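Local structure of transcriptional regulator, putative (Vibrio cholerae O1 biovar eltor str. N16961, 3BJN) at residues 136-141 against 159-164; 20-23 against 29-32. The protein probably acts as a DNA-binding IclR-family repressor of allantoin and glyoxylate utilization operons, this chain being its C-terminal, GAF-related domain. All coordinates share one frame; numbering follows the deposited sequence.

Contact 1: 136-141 against 159-164; sequences GAISVM and LQAARA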
# COMPACT_ATOMS: atom_id res chain seq x y z
N GLY A 136 7.48 -3.76 3.37
CA GLY A 136 6.42 -2.77 3.46
C GLY A 136 5.83 -2.44 2.10
O GLY A 136 5.98 -3.20 1.13
N ALA A 137 5.14 -1.32 2.04
CA ALA A 137 4.56 -0.88 0.76
C ALA A 137 4.50 0.62 0.74
O ALA A 137 4.28 1.23 1.79
CB ALA A 137 3.19 -1.45 0.54
N ILE A 138 4.66 1.21 -0.44
CA ILE A 138 4.40 2.65 -0.62
C ILE A 138 3.07 2.77 -1.31
O ILE A 138 2.79 2.01 -2.25
CB ILE A 138 5.48 3.33 -1.53
CG1 ILE A 138 6.83 3.37 -0.79
CG2 ILE A 138 5.00 4.73 -2.02
CD1 ILE A 138 6.88 4.36 0.38
N SER A 139 2.24 3.71 -0.87
CA SER A 139 0.90 3.84 -1.40
C SER A 139 0.52 5.30 -1.60
O SER A 139 0.98 6.16 -0.84
CB SER A 139 -0.09 3.21 -0.42
OG SER A 139 0.24 1.85 -0.16
N VAL A 140 -0.28 5.55 -2.63
CA VAL A 140 -0.99 6.82 -2.76
C VAL A 140 -2.46 6.51 -2.56
O VAL A 140 -2.99 5.51 -3.10
CB VAL A 140 -0.74 7.47 -4.13
CG1 VAL A 140 -1.86 8.51 -4.50
CG2 VAL A 140 0.67 8.11 -4.14
N MSE A 141 -3.11 7.34 -1.74
CA MSE A 141 -4.56 7.27 -1.47
C MSE A 141 -5.13 8.58 -1.99
O MSE A 141 -4.69 9.65 -1.57
CB MSE A 141 -4.81 7.17 0.04
CG MSE A 141 -4.31 5.88 0.65
SE MSE A 141 -2.42 6.09 1.18
CE MSE A 141 -2.73 6.12 3.10
N LEU A 159 5.68 3.23 -8.14
CA LEU A 159 6.73 2.26 -8.44
C LEU A 159 8.12 2.87 -8.19
O LEU A 159 8.99 2.25 -7.58
CB LEU A 159 6.59 1.79 -9.88
CG LEU A 159 5.44 0.80 -10.15
CD1 LEU A 159 5.13 0.70 -11.63
CD2 LEU A 159 5.79 -0.60 -9.54
N GLN A 160 8.31 4.10 -8.66
CA GLN A 160 9.57 4.82 -8.53
C GLN A 160 9.94 5.01 -7.05
O GLN A 160 11.09 4.79 -6.66
CB GLN A 160 9.40 6.18 -9.23
CG GLN A 160 10.60 7.07 -9.16
CD GLN A 160 10.36 8.39 -9.87
OE1 GLN A 160 9.21 8.82 -10.04
NE2 GLN A 160 11.44 9.06 -10.24
N ALA A 161 8.95 5.39 -6.25
CA ALA A 161 9.15 5.58 -4.82
C ALA A 161 9.57 4.29 -4.12
O ALA A 161 10.54 4.27 -3.38
CB ALA A 161 7.87 6.15 -4.17
N ALA A 162 8.83 3.22 -4.38
CA ALA A 162 9.10 1.92 -3.76
C ALA A 162 10.48 1.38 -4.16
O ALA A 162 11.24 0.85 -3.32
CB ALA A 162 8.01 0.95 -4.15
N ARG A 163 10.83 1.52 -5.44
CA ARG A 163 12.14 1.04 -5.92
C ARG A 163 13.31 1.79 -5.28
O ARG A 163 14.42 1.25 -5.14
CB ARG A 163 12.18 1.13 -7.44
CG ARG A 163 13.42 0.55 -8.06
CD ARG A 163 13.15 0.13 -9.48
NE ARG A 163 14.30 -0.54 -10.07
CZ ARG A 163 14.33 -0.98 -11.32
NH1 ARG A 163 13.26 -0.86 -12.09
NH2 ARG A 163 15.41 -1.58 -11.79
N ALA A 164 13.08 3.03 -4.88
CA ALA A 164 14.10 3.88 -4.29
C ALA A 164 14.42 3.48 -2.86
O ALA A 164 15.44 3.92 -2.32
CB ALA A 164 13.69 5.31 -4.35

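Contact 2: 20-23 against 29-32; sequences SRLQ and MAAY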
# COMPACT_ATOMS: atom_id res chain seq x y z
N SER A 20 7.88 12.50 0.67
CA SER A 20 7.85 13.94 0.36
C SER A 20 7.88 14.17 -1.16
O SER A 20 7.05 14.89 -1.73
CB SER A 20 9.03 14.61 1.01
OG SER A 20 9.13 15.98 0.63
N ARG A 21 8.85 13.54 -1.83
CA ARG A 21 8.94 13.68 -3.29
C ARG A 21 7.68 13.17 -3.99
O ARG A 21 7.18 13.79 -4.93
CB ARG A 21 10.17 12.92 -3.82
CG ARG A 21 10.29 13.06 -5.33
CD ARG A 21 11.62 12.50 -5.82
NE ARG A 21 11.61 11.05 -5.67
CZ ARG A 21 12.34 10.20 -6.39
NH1 ARG A 21 13.15 10.65 -7.36
NH2 ARG A 21 12.27 8.89 -6.15
N LEU A 22 7.19 12.02 -3.54
CA LEU A 22 6.04 11.38 -4.18
C LEU A 22 4.83 12.31 -4.14
O LEU A 22 4.13 12.47 -5.15
CB LEU A 22 5.74 10.08 -3.44
CG LEU A 22 4.53 9.33 -3.96
CD1 LEU A 22 4.54 9.07 -5.49
CD2 LEU A 22 4.54 8.00 -3.19
N GLN A 23 4.59 12.94 -2.98
CA GLN A 23 3.47 13.91 -2.94
C GLN A 23 3.70 15.12 -3.83
O GLN A 23 2.76 15.62 -4.45
CB GLN A 23 3.21 14.38 -1.51
CG GLN A 23 2.17 15.51 -1.42
CD GLN A 23 1.83 15.80 0.05
OE1 GLN A 23 2.71 16.10 0.85
NE2 GLN A 23 0.56 15.74 0.38
N MSE A 29 -1.77 12.57 -1.27
CA MSE A 29 -1.34 11.92 -0.03
C MSE A 29 -0.59 10.65 -0.35
O MSE A 29 -0.97 9.93 -1.29
CB MSE A 29 -2.57 11.45 0.76
CG MSE A 29 -3.50 12.47 1.24
SE MSE A 29 -4.54 11.54 2.62
CE MSE A 29 -3.26 11.66 3.95
N ALA A 30 0.45 10.35 0.43
CA ALA A 30 1.24 9.13 0.21
C ALA A 30 1.62 8.57 1.56
O ALA A 30 1.80 9.33 2.53
CB ALA A 30 2.50 9.44 -0.60
N ALA A 31 1.72 7.25 1.64
CA ALA A 31 2.06 6.63 2.92
C ALA A 31 2.99 5.44 2.74
O ALA A 31 3.05 4.84 1.66
CB ALA A 31 0.81 6.17 3.62
N TYR A 32 3.71 5.11 3.82
CA TYR A 32 4.49 3.88 3.92
C TYR A 32 3.82 3.01 4.96
O TYR A 32 3.63 3.43 6.12
CB TYR A 32 5.89 4.23 4.39
CG TYR A 32 6.79 3.05 4.57
CD1 TYR A 32 7.12 2.23 3.49
CD2 TYR A 32 7.32 2.75 5.82
CE1 TYR A 32 7.99 1.14 3.67
CE2 TYR A 32 8.19 1.68 6.00
CZ TYR A 32 8.49 0.87 4.93
OH TYR A 32 9.36 -0.18 5.13

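Contact 1: 136-141 against 159-164
Ala-161 and Ala-162, two neighbouring residues near the end of helix 144-163, rest against a single side chain of strand 133-143, that of Ile-138. Ala-161 directs its methyl at the strand, where CB meets Ile-138 CG2 at 3.9 Å. Ala-162 is approached differently: the other branch of the isoleucine lies nearest its alpha carbon, with the methyl slightly farther off, Ile-138 CG1 being 4.0 Å from Ala-162 CA and 4.3 Å from Ala-162 CB. The division of labour follows from the first torsion of Ile-138 (chi1 -69°), which sets CG1 beside the backbone N and CG2 opposite that N, so that each branch serves one alanine. The small residues let the helix come close, the alpha carbons of Ile-138 and Ala-162 being 5.7 Å apart, while the beta-branched isoleucine suits an extended strand and offers two arms to the helix. Leu-19 of helix 12-26 also touches Ile-138, and Ala-162 reaches Ala-126 on the adjoining strand. The arrangement is a helix packed on the antiparallel sheet of the IclR C-terminal domain, a member of the GAF clan. The three residues that meet here are buried and bring only carbon to their side-chain contacts, which implies that close packing and the exclusion of water, rather than directed polar bonds, hold this part of helix 144-163 on the sheet.

Contact 2: 20-23 against 29-32
Ala-30 and Gln-23 bury the most surface in this contact, where helix 12-26 packs on the strand that directly follows it, in the antiparallel sheet of the IclR C-terminal domain. The methyl of Ala-30 points to the helix and meets one branch of Leu-22, with Ala-30 CB 3.6 Å from Leu-22 CD2 and 3.9 Å from Leu-22 CG. Leu-22 reaches toward the strand because its CG stands opposite the backbone N (chi1 178°); a long, branched residue on the helix thus pairs with a short one on the strand. It also touches Val-140 of strand 133-143, the neighbour in the sheet. The extended chain of Gln-23 (chi1 173°, chi2 173°) carries its amide past the backbone of Met-29, NE2 coming nearest to Met-29 N at 4.3 Å, a distance of packing only. Met-29, a selenomethionine, meets the glutamine with its backbone, its CB pointing away from the helix. Glutamine suits this border because its amide can both donate and accept: NE2 donates to Glu-47 O and OE1 accepts from Arg-46 NE. The chemistry implies that 20-23 and 29-32 are held together by packing, apolar at its centre, while the polar end of Gln-23 is satisfied beyond the contact.

Overall arrangement
Contacts 1 and 2, whose centres lie about 8 Å apart, place helices 144-163 and 12-26 against neighbouring antiparallel strands of one sheet, 133-143 and 29-36. They merge in a shared apolar layer, where Ile-138 CG2 of contact 1 lies 3.5 Å from Leu-22 CD2 of contact 2; Leu-22 also touches Ala-161, so the two helices meet above the strands. Within the sheet, Ser-139 O and Ala-31 N, 2.8 Å apart, form a probable backbone hydrogen bond. Met-141 CE packs 3.6 Å from Ala-31 CB. The segments of contact 2 come from the early part of the domain and those of contact 1 from its late part; the sheet brings them side by side.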